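Local coordinates for lovastatin nonaketide synthase, polyketide synthase component (Aspergillus terreus, PDB 7CPX), which builds the dihydromonacolin L nonaketide of lovastatin biosynthesis from malonyl-CoA, working as a homodimeric iterative polyketide synthase together with the enzyme lovC, at residues A[17-22]-A[73-78]. The protein carries 2 engineered substitutions. Sequence-based numbering, arbitrary orientation.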
loop_
_atom_site.group_PDB
_atom_site.type_symbol
_atom_site.label_atom_id
_atom_site.label_comp_id
_atom_site.label_asym_id
_atom_site.label_seq_id
_atom_site.Cartn_x
_atom_site.Cartn_y
_atom_site.Cartn_z
ATOM N N GLY A 17 -1.863 -32.581 32.892
ATOM C CA GLY A 17 -1.140 -32.559 31.632
ATOM C C GLY A 17 -0.637 -31.160 31.365
ATOM O O GLY A 17 -1.392 -30.192 31.437
ATOM N N CYS A 18 0.652 -31.062 31.053
ATOM C CA CYS A 18 1.328 -29.774 31.029
ATOM C C CYS A 18 2.098 -29.596 29.732
ATOM O O CYS A 18 2.800 -30.507 29.287
ATOM C CB CYS A 18 2.283 -29.645 32.220
ATOM S SG CYS A 18 1.453 -29.503 33.815
ATOM N N ARG A 19 1.956 -28.417 29.135
ATOM C CA ARG A 19 2.822 -27.926 28.071
ATOM C C ARG A 19 3.359 -26.606 28.602
ATOM O O ARG A 19 2.725 -25.561 28.442
ATOM C CB ARG A 19 2.080 -27.749 26.761
ATOM C CG ARG A 19 1.520 -29.028 26.186
ATOM C CD ARG A 19 2.615 -29.971 25.739
ATOM N NE ARG A 19 2.059 -31.134 25.060
ATOM C CZ ARG A 19 1.698 -31.151 23.785
ATOM N NH1 ARG A 19 1.838 -30.088 23.011
ATOM N NH2 ARG A 19 1.177 -32.261 23.275
ATOM N N PHE A 20 4.506 -26.670 29.267
ATOM C CA PHE A 20 5.100 -25.521 29.920
ATOM C C PHE A 20 6.465 -25.223 29.320
ATOM O O PHE A 20 7.125 -26.119 28.783
ATOM C CB PHE A 20 5.243 -25.763 31.426
ATOM C CG PHE A 20 4.029 -25.383 32.215
ATOM C CD1 PHE A 20 2.873 -26.133 32.131
ATOM C CD2 PHE A 20 4.047 -24.280 33.045
ATOM C CE1 PHE A 20 1.754 -25.790 32.856
ATOM C CE2 PHE A 20 2.932 -23.928 33.773
ATOM C CZ PHE A 20 1.782 -24.684 33.681
ATOM N N PRO A 21 6.919 -23.977 29.399
ATOM C CA PRO A 21 8.170 -23.614 28.734
ATOM C C PRO A 21 9.357 -24.308 29.377
ATOM O O PRO A 21 9.358 -24.621 30.570
ATOM C CB PRO A 21 8.234 -22.095 28.910
ATOM C CG PRO A 21 7.485 -21.841 30.166
ATOM C CD PRO A 21 6.409 -22.886 30.247
ATOM N N GLY A 22 10.380 -24.547 28.563
ATOM C CA GLY A 22 11.531 -25.302 29.006
ATOM C C GLY A 22 11.431 -26.785 28.743
ATOM O O GLY A 22 11.973 -27.580 29.520
ATOM N N LEU A 73 7.119 -21.851 24.816
ATOM C CA LEU A 73 7.210 -23.290 24.623
ATOM C C LEU A 73 8.186 -23.611 23.500
ATOM O O LEU A 73 8.239 -22.916 22.481
ATOM C CB LEU A 73 5.836 -23.874 24.299
ATOM C CG LEU A 73 4.747 -23.666 25.351
ATOM C CD1 LEU A 73 3.427 -24.242 24.876
ATOM C CD2 LEU A 73 5.148 -24.289 26.667
ATOM N N GLN A 74 8.960 -24.678 23.688
ATOM C CA GLN A 74 9.923 -25.129 22.696
ATOM C C GLN A 74 9.325 -26.141 21.726
ATOM O O GLN A 74 10.065 -26.938 21.139
ATOM C CB GLN A 74 11.151 -25.725 23.389
ATOM C CG GLN A 74 12.007 -24.704 24.128
ATOM C CD GLN A 74 11.313 -24.122 25.343
ATOM O OE1 GLN A 74 10.343 -24.687 25.849
ATOM N NE2 GLN A 74 11.805 -22.983 25.816
ATOM N N ASP A 75 8.007 -26.125 21.548
ATOM C CA ASP A 75 7.313 -27.047 20.666
ATOM C C ASP A 75 6.598 -26.270 19.570
ATOM O O ASP A 75 6.183 -25.125 19.767
ATOM C CB ASP A 75 6.301 -27.899 21.444
ATOM C CG ASP A 75 5.644 -28.958 20.582
ATOM O OD1 ASP A 75 6.018 -29.084 19.397
ATOM O OD2 ASP A 75 4.749 -29.667 21.090
ATOM N N ASP A 76 6.465 -26.903 18.408
ATOM C CA ASP A 76 5.746 -26.309 17.284
ATOM C C ASP A 76 4.254 -26.428 17.555
ATOM O O ASP A 76 3.663 -27.499 17.404
ATOM C CB ASP A 76 6.127 -27.001 15.980
ATOM C CG ASP A 76 5.455 -26.380 14.772
ATOM O OD1 ASP A 76 4.768 -25.349 14.934
ATOM O OD2 ASP A 76 5.612 -26.922 13.658
ATOM N N LEU A 77 3.632 -25.319 17.962
ATOM C CA LEU A 77 2.224 -25.356 18.330
ATOM C C LEU A 77 1.328 -25.694 17.149
ATOM O O LEU A 77 0.228 -26.218 17.353
ATOM C CB LEU A 77 1.806 -24.017 18.934
ATOM C CG LEU A 77 2.624 -23.536 20.136
ATOM C CD1 LEU A 77 1.776 -22.637 21.004
ATOM C CD2 LEU A 77 3.168 -24.691 20.958
ATOM N N GLY A 78 1.769 -25.410 15.922
ATOM C CA GLY A 78 1.023 -25.858 14.763
ATOM C C GLY A 78 1.077 -27.352 14.547
ATOM O O GLY A 78 0.175 -27.910 13.916
#
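L73 sets its isobutyl end against the backbone at R19-P21, where the first strand of the thiolase-fold ketosynthase domain, 11-19, runs out into a loop. The case illustrates how an irregular segment, 73-78, can be fastened to a strand end by one apolar branch, one side-chain amide and one pair of charges. With CG beside its own backbone N (chi1 -60°) and an extended chi2, L73 reaches P21, whose CD lies 4.0 Å from L73 CD2; L73 also touches L101 of helix 97-113. The P21 side chain lies about 10 Å from that of H367, a predicted ketosynthase active-site residue. Q74 comes next. Its chain bends at chi2 (68°), and OE1 accepts the amide N-H of G22 at 2.7 Å, the donor standing above the carbonyl plane. Because OE1 also receives D23 N, one side-chain oxygen holds two successive backbone amides of the loop after P21. D75 OD2 then lies 3.5 Å from R19 NH1, well out of the guanidinium plane, with no N-H pointing at it, so only charge links the two, their planes 40° apart; the main polar partner of R19 is E104, with E108 also bridged to it, and that of D75 is R932. Farther on, D76 OD1 forms a salt bridge with R935 and closes an Asx turn, in which D76 OD1 takes the backbone N of G78 at 3.2 Å from above the carboxylate plane.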